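PDB 2W2K: D-mandelate dehydrogenase from Rhodotorula graminis, which probably interconverts D-mandelate and its 2-keto acid using a nicotinamide nucleotide, as a member of the D-isomer specific 2-hydroxyacid dehydrogenase family. Local coordinates for residues Val6-Asp11 / Phe27-Ala32; Arg14-Leu19 / Thr312-Glu317; Gly50-Ile55 / His76-Leu81; Leu81-Ala86 / Arg326-Gly331. All blocks are in the same frame, centred on the assembly; numbering follows the deposited sequence.

Interaction 1. Residues Val6-Asp11 / Phe27-Ala32; sequences VLLLGD and FEVIPA
Chi1 values near 180° at both L8 (175°) and V29 (178°) turn L8 CG and V29 CG1 away from their backbone nitrogens, and the two side chains meet at a slant with V29 CG1 3.8 Å from L8 CB. Their strands, 5-8 and 28-31, form a beta-alpha-beta unit with helix 17-26, at one margin of the flavodoxin-like parallel sheet. The evidence for parallel pairing is the register, V6 with V29, L7 with I30 and L8 with P31, and a ladder of four backbone bonds. V6 N donates to E28 O, I30 N to V6 O, L8 N to I30 O, and A32 N to L8 O, all within 2.8 to 3.0 Å. V6, L8 and I30 thus each use both their N-H and their carbonyl. P31, which has no N-H to give, falls at a position the ladder skips. The short strand axes cross at 34°, the twist of this pair. V6, L8 and V29 share one face of the sheet, the one covered by W20 and F23 of helix 17-26. At the start of the ladder V6 CG2 rests 3.8 Å from F27 CD1, and the F27 side chain continues onto helix 310-330. L7 and I30 occupy the other face, where the L7 side chain reaches along its neighbour strand until L7 CD1 lies 4.1 Å from A32 CB.

Interaction 2. Residues Arg14-Leu19 / Thr312-Glu317; sequences RHLDDL and TFHEFE
Three consecutive backbone N-H groups, of R14, H15 and L16, converge on the carboxylate of E317, joining the turn that leads into helix 17-26 to the long C-terminal helix 310-330. L16 is the N-cap residue of helix 17-26, in the flavodoxin-like domain that holds strands 5-8 and 28-31, so the start of that helix is fixed against a distant part of the sequence. R14 N reaches E317 OE2 at 2.8 Å in a nearly straight bond (176° at the hydrogen), on the syn side. E317 OE1 takes two donors: H15 N at 3.0 Å, also syn, and L16 N at 2.9 Å, which arrives almost in line with the C-O bond. A weak bond from H15 ND1 to OE2 adds to the grip. Held at both oxygens, the buried carboxylate should have little freedom to rotate. E317 gets there because its chain is extended beyond CG (chi2 -167°). Outside the polar centre H15, F313 and H314 make an aromatic cluster. H15 CB sits over a face of the H314 ring, a CH-pi contact 3.9 Å from its centroid. The side chain of F313 is about 6 Å from that of G307, which binds NAD(+), although none is bound to this chain here. L16 CD1 lies 3.6 Å from H314 O.

Interaction 3. Residues Gly50-Ile55 / His76-Leu81; sequences GDFEAI and HLPSSL
The F52 ring carries P78 on one face: P78 CG stands 3.8 Å from the ring centroid and only 12° off the normal, a CH-pi contact over the centre. At the ring edge lies L77 CD2, 4.2 Å from F52 CZ, and L81 CD1 approaches obliquely. This packing sets the type I beta turn P78-L81, just ahead of strand 83-86, against the chain entering strand 54-57, its neighbour in the flavodoxin-like parallel sheet. F52 points its CB away from the turn, but chi1 of 49° places CG between the backbone N and the carbonyl carbon, and the ring folds back over the proline. One hydrogen bond crosses the contact, from S80 OG to F52 O at 2.8 Å. The donor stands 48° out of the carbonyl plane, so it does not follow a lone-pair direction. S80 OG also packs 3.4 Å from D51 CB. The turn closes on itself through L81 N to P78 O at 3.1 Å, which presents S80 and L81 together to the strand entrance. Beyond the ring the contact is mainly apolar and turns to the buried residues L81, A54 and I55: L81 CD1 lies 3.8 Å from A54 CA, and its other methyl, L81 CD2, meets I55 CD1 at 3.7 Å.

Interaction 4. Residues Leu81-Ala86 / Arg326-Gly331; sequences LKVFAA and RFLLQG
K82 and V83 meet F327 and L328 without a hydrogen bond between them; the shortest sound polar bond belongs to the strand side, where K82 N and E53 O lie 2.9 Å apart. It is one of the backbone bonds that seat strand 83-86 between strands 54-57 and 105-107 of the flavodoxin-like parallel sheet, and a bond between V83 O and I55 N continues the series. These bonds run within the sheet, and V83 faces the last turns of helix 310-330, meeting it by apolar contact. V83 points its CB at the helix, and with chi1 at 59° its CG1 lies flanked by both backbone neighbours of CA. From there V83 CG1 reaches both helix side chains, lying 4.0 Å from F327 CD2 and 4.1 Å from L328 CD2. V83 and F327 run past each other in opposite directions, which brings V83 CB to 3.8 Å from F327 CD2. L328 crosses V83 at a slant. The buried area is small, 182 Å² over both segments, since two residues from each segment make the contact; V83 CA and F327 CA, the nearest such pair, are 7.9 Å apart. The same two helix residues also touch the neighbouring strands, F327 at A105 and L328 at A54. K82 contributes the base of its side chain, K82 CB lying 4.2 Å from L328 CD2, while its extended chain leads NZ off to S345 OG. The F327 ring also comes close to the strand backbone, F327 CE2 lying 3.9 Å from K82 O.

Interactions 1, 3 and 4 all belong to the flavodoxin-like sheet, and each touches the other two. Interaction 1 is a buried backbone ladder at its margin; interaction 3, partly buried, sets a turn beside a strand entrance by ring packing and one hydroxyl bond; interaction 4 is mostly side-chain packing, with no hydrogen bond across it. L81 is common to interactions 3 and 4, and a probable backbone hydrogen bond from L7 N to A54 O, 3.0 Å, joins interaction 1 to interaction 3. Interaction 2 is a surface contact dominated by a carboxylate. It shares helix 310-330 with interaction 4: that helix holds the turn leading into helix 17-26 and also packs on strand 83-86, by different chemistry.

Interaction 1. Residues Val6-Asp11 / Phe27-Ala32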
loop_
_atom_site.group_PDB
_atom_site.type_symbol
_atom_site.label_atom_id
_atom_site.label_comp_id
_atom_site.label_asym_id
_atom_site.label_seq_id
_atom_site.Cartn_x
_atom_site.Cartn_y
_atom_site.Cartn_z
ATOM N N VAL B 6 -5.766 3.520 42.382
ATOM C CA VAL B 6 -6.000 3.047 40.988
ATOM C C VAL B 6 -5.480 1.604 40.784
ATOM O O VAL B 6 -4.276 1.334 40.968
ATOM C CB VAL B 6 -5.330 4.020 39.947
ATOM C CG1 VAL B 6 -5.587 3.578 38.478
ATOM C CG2 VAL B 6 -5.784 5.489 40.166
ATOM N N LEU B 7 -6.383 0.672 40.424
ATOM C CA LEU B 7 -5.984 -0.707 40.114
ATOM C C LEU B 7 -5.387 -0.755 38.694
ATOM O O LEU B 7 -6.051 -0.341 37.748
ATOM C CB LEU B 7 -7.205 -1.663 40.196
ATOM C CG LEU B 7 -6.865 -3.165 40.008
ATOM C CD1 LEU B 7 -6.111 -3.676 41.234
ATOM C CD2 LEU B 7 -8.149 -3.974 39.814
ATOM N N LEU B 8 -4.166 -1.299 38.567
ATOM C CA LEU B 8 -3.454 -1.455 37.274
ATOM C C LEU B 8 -3.635 -2.864 36.726
ATOM O O LEU B 8 -3.195 -3.817 37.364
ATOM C CB LEU B 8 -1.946 -1.174 37.457
ATOM C CG LEU B 8 -1.008 -1.396 36.249
ATOM C CD1 LEU B 8 -1.448 -0.537 35.031
ATOM C CD2 LEU B 8 0.429 -1.086 36.605
ATOM N N LEU B 9 -4.306 -2.994 35.568
ATOM C CA LEU B 9 -4.515 -4.284 34.904
ATOM C C LEU B 9 -3.375 -4.589 33.934
ATOM O O LEU B 9 -3.296 -4.015 32.829
ATOM C CB LEU B 9 -5.857 -4.337 34.141
ATOM C CG LEU B 9 -7.208 -4.265 34.854
ATOM C CD1 LEU B 9 -8.351 -4.410 33.799
ATOM C CD2 LEU B 9 -7.354 -5.312 35.968
ATOM N N GLY B 10 -2.488 -5.487 34.347
ATOM C CA GLY B 10 -1.321 -5.828 33.524
ATOM C C GLY B 10 -0.138 -4.869 33.628
ATOM O O GLY B 10 0.023 -4.174 34.649
ATOM N N ASP B 11 0.675 -4.815 32.562
ATOM C CA ASP B 11 1.945 -4.058 32.556
ATOM C C ASP B 11 1.798 -2.521 32.764
ATOM O O ASP B 11 0.806 -1.919 32.339
ATOM C CB ASP B 11 2.713 -4.291 31.235
ATOM C CG ASP B 11 3.382 -5.672 31.142
ATOM O OD1 ASP B 11 3.476 -6.397 32.153
ATOM O OD2 ASP B 11 3.811 -6.031 30.023
ATOM N N PHE B 27 -1.591 9.618 42.270
ATOM C CA PHE B 27 -2.453 8.438 42.571
ATOM C C PHE B 27 -1.643 7.272 43.170
ATOM O O PHE B 27 -0.511 7.021 42.736
ATOM C CB PHE B 27 -3.084 7.918 41.262
ATOM C CG PHE B 27 -4.098 8.855 40.630
ATOM C CD1 PHE B 27 -5.333 9.093 41.247
ATOM C CD2 PHE B 27 -3.826 9.485 39.402
ATOM C CE1 PHE B 27 -6.286 9.970 40.664
ATOM C CE2 PHE B 27 -4.781 10.351 38.803
ATOM C CZ PHE B 27 -6.012 10.585 39.446
ATOM N N GLU B 28 -2.201 6.556 44.155
ATOM C CA GLU B 28 -1.595 5.280 44.611
ATOM C C GLU B 28 -1.955 4.166 43.612
ATOM O O GLU B 28 -3.117 3.743 43.549
ATOM C CB GLU B 28 -2.074 4.900 46.034
ATOM C CG GLU B 28 -1.502 3.558 46.535
ATOM C CD GLU B 28 -2.162 3.066 47.824
ATOM O OE1 GLU B 28 -3.008 3.792 48.384
ATOM O OE2 GLU B 28 -1.863 1.924 48.243
ATOM N N VAL B 29 -0.966 3.700 42.833
ATOM C CA VAL B 29 -1.191 2.669 41.783
ATOM C C VAL B 29 -0.922 1.271 42.332
ATOM O O VAL B 29 0.179 0.993 42.854
ATOM C CB VAL B 29 -0.322 2.942 40.497
ATOM C CG1 VAL B 29 -0.532 1.818 39.417
ATOM C CG2 VAL B 29 -0.730 4.273 39.879
ATOM N N ILE B 30 -1.946 0.415 42.237
ATOM C CA ILE B 30 -1.955 -0.959 42.796
ATOM C C ILE B 30 -1.856 -2.035 41.668
ATOM O O ILE B 30 -2.791 -2.182 40.877
ATOM C CB ILE B 30 -3.276 -1.217 43.616
ATOM C CG1 ILE B 30 -3.598 -0.038 44.575
ATOM C CG2 ILE B 30 -3.220 -2.593 44.324
ATOM C CD1 ILE B 30 -5.108 0.040 44.953
ATOM N N PRO B 31 -0.728 -2.778 41.570
ATOM C CA PRO B 31 -0.689 -3.894 40.582
ATOM C C PRO B 31 -1.718 -5.017 40.867
ATOM O O PRO B 31 -1.787 -5.518 41.992
ATOM C CB PRO B 31 0.760 -4.427 40.699
ATOM C CG PRO B 31 1.528 -3.332 41.343
ATOM C CD PRO B 31 0.558 -2.639 42.283
ATOM N N ALA B 32 -2.523 -5.406 39.866
ATOM C CA ALA B 32 -3.500 -6.508 40.044
ATOM C C ALA B 32 -2.811 -7.876 40.232
ATOM O O ALA B 32 -3.373 -8.795 40.864
ATOM C CB ALA B 32 -4.515 -6.558 38.850
#

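Interaction 2. Residues Arg14-Leu19 / Thr312-Glu317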
loop_
_atom_site.group_PDB
_atom_site.type_symbol
_atom_site.label_atom_id
_atom_site.label_comp_id
_atom_site.label_asym_id
_atom_site.label_seq_id
_atom_site.Cartn_x
_atom_site.Cartn_y
_atom_site.Cartn_z
ATOM N N ARG B 14 4.832 2.038 28.841
ATOM C CA ARG B 14 6.032 1.754 28.023
ATOM C C ARG B 14 6.544 2.941 27.186
ATOM O O ARG B 14 7.663 2.889 26.660
ATOM C CB ARG B 14 5.768 0.568 27.067
ATOM C CG ARG B 14 5.564 -0.784 27.733
ATOM C CD ARG B 14 4.912 -1.792 26.756
ATOM N NE ARG B 14 4.483 -3.022 27.433
ATOM C CZ ARG B 14 3.407 -3.734 27.105
ATOM N NH1 ARG B 14 2.621 -3.355 26.101
ATOM N NH2 ARG B 14 3.104 -4.823 27.792
ATOM N N HIS B 15 5.735 3.985 27.029
ATOM C CA HIS B 15 6.031 5.046 26.052
ATOM C C HIS B 15 6.167 6.430 26.690
ATOM O O HIS B 15 7.131 7.157 26.401
ATOM C CB HIS B 15 5.003 5.041 24.893
ATOM C CG HIS B 15 4.942 3.725 24.164
ATOM N ND1 HIS B 15 3.962 2.781 24.396
ATOM C CD2 HIS B 15 5.777 3.179 23.249
ATOM C CE1 HIS B 15 4.190 1.714 23.649
ATOM N NE2 HIS B 15 5.278 1.937 22.933
ATOM N N LEU B 16 5.224 6.787 27.564
ATOM C CA LEU B 16 5.145 8.138 28.125
ATOM C C LEU B 16 5.688 8.178 29.557
ATOM O O LEU B 16 4.921 8.286 30.519
ATOM C CB LEU B 16 3.701 8.654 28.090
ATOM C CG LEU B 16 3.052 8.807 26.696
ATOM C CD1 LEU B 16 1.700 9.511 26.830
ATOM C CD2 LEU B 16 3.948 9.564 25.726
ATOM N N ASP B 17 7.006 8.099 29.687
ATOM C CA ASP B 17 7.642 7.949 31.013
ATOM C C ASP B 17 7.363 9.136 31.965
ATOM O O ASP B 17 7.023 8.912 33.133
ATOM C CB ASP B 17 9.159 7.707 30.874
ATOM C CG ASP B 17 9.494 6.427 30.084
ATOM O OD1 ASP B 17 8.917 5.348 30.360
ATOM O OD2 ASP B 17 10.349 6.501 29.177
ATOM N N ASP B 18 7.498 10.378 31.471
ATOM C CA ASP B 18 7.173 11.603 32.270
ATOM C C ASP B 18 5.708 11.690 32.757
ATOM O O ASP B 18 5.445 11.979 33.936
ATOM C CB ASP B 18 7.506 12.892 31.494
ATOM C CG ASP B 18 9.019 13.088 31.254
ATOM O OD1 ASP B 18 9.853 12.527 31.990
ATOM O OD2 ASP B 18 9.365 13.840 30.320
ATOM N N LEU B 19 4.750 11.432 31.860
ATOM C CA LEU B 19 3.336 11.423 32.245
ATOM C C LEU B 19 3.018 10.298 33.245
ATOM O O LEU B 19 2.243 10.515 34.179
ATOM C CB LEU B 19 2.412 11.330 31.019
ATOM C CG LEU B 19 0.945 11.779 31.212
ATOM C CD1 LEU B 19 0.850 13.274 31.585
ATOM C CD2 LEU B 19 0.099 11.461 29.949
ATOM N N THR B 312 -0.054 5.071 17.768
ATOM C CA THR B 312 -1.328 4.623 18.390
ATOM C C THR B 312 -1.131 4.397 19.901
ATOM O O THR B 312 -1.938 4.854 20.722
ATOM C CB THR B 312 -1.868 3.323 17.736
ATOM O OG1 THR B 312 -1.976 3.503 16.306
ATOM C CG2 THR B 312 -3.247 2.973 18.309
ATOM N N PHE B 313 -0.050 3.702 20.257
ATOM C CA PHE B 313 0.199 3.306 21.656
ATOM C C PHE B 313 0.504 4.536 22.534
ATOM O O PHE B 313 0.072 4.591 23.703
ATOM C CB PHE B 313 1.357 2.273 21.751
ATOM C CG PHE B 313 1.178 1.029 20.902
ATOM C CD1 PHE B 313 -0.088 0.516 20.605
ATOM C CD2 PHE B 313 2.303 0.336 20.426
ATOM C CE1 PHE B 313 -0.227 -0.651 19.819
ATOM C CE2 PHE B 313 2.168 -0.829 19.641
ATOM C CZ PHE B 313 0.905 -1.320 19.348
ATOM N N HIS B 314 1.236 5.518 21.989
ATOM C CA HIS B 314 1.449 6.821 22.680
ATOM C C HIS B 314 0.091 7.457 23.042
ATOM O O HIS B 314 -0.120 7.944 24.175
ATOM C CB HIS B 314 2.232 7.802 21.784
ATOM C CG HIS B 314 3.728 7.655 21.843
ATOM N ND1 HIS B 314 4.380 6.450 21.672
ATOM C CD2 HIS B 314 4.700 8.578 22.048
ATOM C CE1 HIS B 314 5.688 6.636 21.780
ATOM N NE2 HIS B 314 5.908 7.919 22.000
ATOM N N GLU B 315 -0.834 7.469 22.077
ATOM C CA GLU B 315 -2.151 8.059 22.319
ATOM C C GLU B 315 -3.044 7.233 23.290
ATOM O O GLU B 315 -3.805 7.836 24.077
ATOM C CB GLU B 315 -2.841 8.456 20.993
ATOM C CG GLU B 315 -4.140 9.263 21.145
ATOM C CD GLU B 315 -3.954 10.766 21.494
ATOM O OE1 GLU B 315 -2.813 11.245 21.763
ATOM O OE2 GLU B 315 -5.002 11.462 21.504
ATOM N N PHE B 316 -2.952 5.891 23.261
ATOM C CA PHE B 316 -3.620 5.030 24.285
ATOM C C PHE B 316 -3.162 5.432 25.714
ATOM O O PHE B 316 -3.991 5.617 26.618
ATOM C CB PHE B 316 -3.348 3.498 24.102
ATOM C CG PHE B 316 -4.045 2.847 22.921
ATOM C CD1 PHE B 316 -5.131 3.451 22.260
ATOM C CD2 PHE B 316 -3.614 1.594 22.480
ATOM C CE1 PHE B 316 -5.755 2.796 21.137
ATOM C CE2 PHE B 316 -4.225 0.942 21.389
ATOM C CZ PHE B 316 -5.309 1.552 20.726
ATOM N N GLU B 317 -1.843 5.529 25.927
ATOM C CA GLU B 317 -1.288 5.948 27.235
ATOM C C GLU B 317 -1.716 7.369 27.627
ATOM O O GLU B 317 -2.127 7.588 28.778
ATOM C CB GLU B 317 0.256 5.788 27.248
ATOM C CG GLU B 317 0.673 4.298 27.171
ATOM C CD GLU B 317 2.154 4.011 27.480
ATOM O OE1 GLU B 317 2.941 4.960 27.718
ATOM O OE2 GLU B 317 2.511 2.799 27.470
#

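Interaction 3. Residues Gly50-Ile55 / His76-Leu81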
loop_
_atom_site.group_PDB
_atom_site.type_symbol
_atom_site.label_atom_id
_atom_site.label_comp_id
_atom_site.label_asym_id
_atom_site.label_seq_id
_atom_site.Cartn_x
_atom_site.Cartn_y
_atom_site.Cartn_z
ATOM N N GLY B 50 -8.297 -3.768 48.728
ATOM C CA GLY B 50 -8.981 -2.646 49.433
ATOM C C GLY B 50 -9.965 -1.878 48.540
ATOM O O GLY B 50 -10.276 -2.321 47.417
ATOM N N ASP B 51 -10.451 -0.730 49.033
ATOM C CA ASP B 51 -11.312 0.183 48.261
ATOM C C ASP B 51 -10.456 0.963 47.246
ATOM O O ASP B 51 -9.473 1.583 47.637
ATOM C CB ASP B 51 -11.978 1.212 49.187
ATOM C CG ASP B 51 -13.247 0.700 49.887
ATOM O OD1 ASP B 51 -13.538 -0.519 49.869
ATOM O OD2 ASP B 51 -13.969 1.560 50.458
ATOM N N PHE B 52 -10.827 0.937 45.959
ATOM C CA PHE B 52 -10.150 1.783 44.943
ATOM C C PHE B 52 -11.188 2.617 44.165
ATOM O O PHE B 52 -12.379 2.245 44.116
ATOM C CB PHE B 52 -9.206 0.967 44.012
ATOM C CG PHE B 52 -9.830 -0.281 43.418
ATOM C CD1 PHE B 52 -10.544 -0.221 42.196
ATOM C CD2 PHE B 52 -9.678 -1.525 44.057
ATOM C CE1 PHE B 52 -11.123 -1.376 41.632
ATOM C CE2 PHE B 52 -10.246 -2.704 43.507
ATOM C CZ PHE B 52 -10.956 -2.636 42.281
ATOM N N GLU B 53 -10.747 3.747 43.595
ATOM C CA GLU B 53 -11.638 4.691 42.910
ATOM C C GLU B 53 -11.586 4.639 41.373
ATOM O O GLU B 53 -12.490 5.159 40.694
ATOM C CB GLU B 53 -11.363 6.143 43.390
ATOM C CG GLU B 53 -11.764 6.446 44.848
ATOM C CD GLU B 53 -10.892 5.756 45.899
ATOM O OE1 GLU B 53 -9.647 5.770 45.795
ATOM O OE2 GLU B 53 -11.465 5.238 46.880
ATOM N N ALA B 54 -10.518 4.045 40.830
ATOM C CA ALA B 54 -10.368 3.886 39.377
ATOM C C ALA B 54 -9.671 2.571 38.983
ATOM O O ALA B 54 -8.997 1.923 39.821
ATOM C CB ALA B 54 -9.589 5.120 38.775
ATOM N N ILE B 55 -9.849 2.180 37.711
ATOM C CA ILE B 55 -9.103 1.113 37.071
ATOM C C ILE B 55 -8.493 1.670 35.755
ATOM O O ILE B 55 -9.196 2.370 35.005
ATOM C CB ILE B 55 -10.043 -0.107 36.707
ATOM C CG1 ILE B 55 -10.701 -0.727 37.961
ATOM C CG2 ILE B 55 -9.246 -1.181 35.940
ATOM C CD1 ILE B 55 -12.100 -1.378 37.652
ATOM N N HIS B 76 -18.578 -7.945 42.398
ATOM C CA HIS B 76 -17.643 -7.929 43.539
ATOM C C HIS B 76 -16.713 -6.706 43.572
ATOM O O HIS B 76 -15.823 -6.663 44.402
ATOM C CB HIS B 76 -16.811 -9.218 43.580
ATOM C CG HIS B 76 -17.650 -10.459 43.713
ATOM N ND1 HIS B 76 -18.472 -10.684 44.796
ATOM C CD2 HIS B 76 -17.824 -11.515 42.883
ATOM C CE1 HIS B 76 -19.107 -11.834 44.635
ATOM N NE2 HIS B 76 -18.732 -12.356 43.482
ATOM N N LEU B 77 -16.889 -5.749 42.659
ATOM C CA LEU B 77 -16.062 -4.529 42.688
ATOM C C LEU B 77 -16.449 -3.625 43.882
ATOM O O LEU B 77 -17.626 -3.575 44.266
ATOM C CB LEU B 77 -16.167 -3.786 41.346
ATOM C CG LEU B 77 -15.622 -4.475 40.089
ATOM C CD1 LEU B 77 -16.296 -3.917 38.811
ATOM C CD2 LEU B 77 -14.076 -4.353 39.998
ATOM N N PRO B 78 -15.472 -2.917 44.493
ATOM C CA PRO B 78 -15.838 -2.058 45.642
ATOM C C PRO B 78 -16.759 -0.876 45.244
ATOM O O PRO B 78 -16.628 -0.316 44.150
ATOM C CB PRO B 78 -14.475 -1.549 46.153
ATOM C CG PRO B 78 -13.560 -1.610 44.944
ATOM C CD PRO B 78 -14.029 -2.843 44.176
ATOM N N SER B 79 -17.689 -0.502 46.131
ATOM C CA SER B 79 -18.650 0.582 45.826
ATOM C C SER B 79 -18.019 1.987 45.706
ATOM O O SER B 79 -18.656 2.923 45.172
ATOM C CB SER B 79 -19.804 0.592 46.837
ATOM O OG SER B 79 -20.778 -0.356 46.422
ATOM N N SER B 80 -16.780 2.110 46.189
ATOM C CA SER B 80 -15.926 3.315 45.999
ATOM C C SER B 80 -15.530 3.589 44.529
ATOM O O SER B 80 -15.098 4.717 44.170
ATOM C CB SER B 80 -14.628 3.148 46.826
ATOM O OG SER B 80 -13.895 1.981 46.436
ATOM N N LEU B 81 -15.685 2.581 43.668
ATOM C CA LEU B 81 -15.223 2.705 42.259
ATOM C C LEU B 81 -16.048 3.741 41.469
ATOM O O LEU B 81 -17.291 3.684 41.465
ATOM C CB LEU B 81 -15.199 1.322 41.549
ATOM C CG LEU B 81 -14.832 1.247 40.056
ATOM C CD1 LEU B 81 -13.355 1.617 39.780
ATOM C CD2 LEU B 81 -15.112 -0.190 39.537
#

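Interaction 4. Residues Leu81-Ala86 / Arg326-Gly331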
loop_
_atom_site.group_PDB
_atom_site.type_symbol
_atom_site.label_atom_id
_atom_site.label_comp_id
_atom_site.label_asym_id
_atom_site.label_seq_id
_atom_site.Cartn_x
_atom_site.Cartn_y
_atom_site.Cartn_z
ATOM N N LEU B 81 -15.685 2.581 43.668
ATOM C CA LEU B 81 -15.223 2.705 42.259
ATOM C C LEU B 81 -16.048 3.741 41.469
ATOM O O LEU B 81 -17.291 3.684 41.465
ATOM C CB LEU B 81 -15.199 1.322 41.549
ATOM C CG LEU B 81 -14.832 1.247 40.056
ATOM C CD1 LEU B 81 -13.355 1.617 39.780
ATOM C CD2 LEU B 81 -15.112 -0.190 39.537
ATOM N N LYS B 82 -15.358 4.691 40.833
ATOM C CA LYS B 82 -15.995 5.768 40.028
ATOM C C LYS B 82 -15.737 5.711 38.498
ATOM O O LYS B 82 -16.579 6.176 37.715
ATOM C CB LYS B 82 -15.618 7.178 40.567
ATOM C CG LYS B 82 -16.308 7.536 41.930
ATOM C CD LYS B 82 -15.949 8.967 42.443
ATOM C CE LYS B 82 -16.905 9.347 43.583
ATOM N NZ LYS B 82 -16.607 10.694 44.174
ATOM N N VAL B 83 -14.602 5.150 38.061
ATOM C CA VAL B 83 -14.220 5.239 36.632
ATOM C C VAL B 83 -13.234 4.146 36.196
ATOM O O VAL B 83 -12.350 3.767 36.978
ATOM C CB VAL B 83 -13.648 6.703 36.264
ATOM C CG1 VAL B 83 -12.412 7.078 37.103
ATOM C CG2 VAL B 83 -13.322 6.857 34.753
ATOM N N PHE B 84 -13.378 3.686 34.946
ATOM C CA PHE B 84 -12.506 2.667 34.301
ATOM C C PHE B 84 -12.132 3.231 32.912
ATOM O O PHE B 84 -13.035 3.482 32.097
ATOM C CB PHE B 84 -13.338 1.357 34.168
ATOM C CG PHE B 84 -12.592 0.120 33.636
ATOM C CD1 PHE B 84 -11.284 0.176 33.084
ATOM C CD2 PHE B 84 -13.254 -1.113 33.634
ATOM C CE1 PHE B 84 -10.652 -1.009 32.573
ATOM C CE2 PHE B 84 -12.635 -2.304 33.140
ATOM C CZ PHE B 84 -11.329 -2.249 32.610
ATOM N N ALA B 85 -10.828 3.474 32.654
ATOM C CA ALA B 85 -10.343 3.911 31.323
ATOM C C ALA B 85 -9.467 2.821 30.680
ATOM O O ALA B 85 -8.530 2.325 31.323
ATOM C CB ALA B 85 -9.546 5.267 31.434
ATOM N N ALA B 86 -9.733 2.492 29.406
ATOM C CA ALA B 86 -9.025 1.379 28.715
ATOM C C ALA B 86 -8.545 1.752 27.318
ATOM O O ALA B 86 -9.224 2.515 26.614
ATOM C CB ALA B 86 -9.929 0.136 28.621
ATOM N N ARG B 326 -8.455 14.136 34.820
ATOM C CA ARG B 326 -9.622 15.028 34.623
ATOM C C ARG B 326 -10.808 14.675 35.550
ATOM O O ARG B 326 -11.304 15.536 36.271
ATOM C CB ARG B 326 -10.105 15.030 33.168
ATOM C CG ARG B 326 -9.166 15.755 32.202
ATOM C CD ARG B 326 -9.581 15.564 30.720
ATOM N NE ARG B 326 -10.921 16.083 30.416
ATOM C CZ ARG B 326 -11.202 17.304 29.946
ATOM N NH1 ARG B 326 -10.236 18.187 29.711
ATOM N NH2 ARG B 326 -12.468 17.635 29.705
ATOM N N PHE B 327 -11.241 13.408 35.516
ATOM C CA PHE B 327 -12.484 12.955 36.166
ATOM C C PHE B 327 -12.398 12.843 37.705
ATOM O O PHE B 327 -13.387 13.102 38.396
ATOM C CB PHE B 327 -12.925 11.608 35.545
ATOM C CG PHE B 327 -14.381 11.266 35.772
ATOM C CD1 PHE B 327 -15.392 11.871 35.012
ATOM C CD2 PHE B 327 -14.747 10.322 36.739
ATOM C CE1 PHE B 327 -16.741 11.551 35.207
ATOM C CE2 PHE B 327 -16.106 9.987 36.939
ATOM C CZ PHE B 327 -17.101 10.600 36.172
ATOM N N LEU B 328 -11.233 12.483 38.243
ATOM C CA LEU B 328 -11.061 12.373 39.716
ATOM C C LEU B 328 -10.466 13.596 40.424
ATOM O O LEU B 328 -10.736 13.809 41.624
ATOM C CB LEU B 328 -10.212 11.133 40.092
ATOM C CG LEU B 328 -10.798 9.737 39.806
ATOM C CD1 LEU B 328 -9.895 8.649 40.412
ATOM C CD2 LEU B 328 -12.247 9.613 40.329
ATOM N N LEU B 329 -9.634 14.364 39.719
ATOM C CA LEU B 329 -8.880 15.486 40.351
ATOM C C LEU B 329 -9.267 16.913 39.873
ATOM O O LEU B 329 -9.179 17.883 40.648
ATOM C CB LEU B 329 -7.365 15.277 40.243
ATOM C CG LEU B 329 -6.759 14.020 40.905
ATOM C CD1 LEU B 329 -5.254 13.936 40.724
ATOM C CD2 LEU B 329 -7.132 13.933 42.368
ATOM N N GLN B 330 -9.703 17.042 38.628
ATOM C CA GLN B 330 -9.933 18.370 38.001
ATOM C C GLN B 330 -11.408 18.821 37.937
ATOM O O GLN B 330 -11.700 19.961 37.542
ATOM C CB GLN B 330 -9.328 18.394 36.573
ATOM C CG GLN B 330 -7.810 18.179 36.493
ATOM C CD GLN B 330 -7.290 18.153 35.043
ATOM O OE1 GLN B 330 -7.706 18.948 34.197
ATOM N NE2 GLN B 330 -6.388 17.241 34.763
ATOM N N GLY B 331 -12.347 17.940 38.299
ATOM C CA GLY B 331 -13.785 18.248 38.131
ATOM C C GLY B 331 -14.239 18.427 36.680
ATOM O O GLY B 331 -15.227 19.119 36.420
#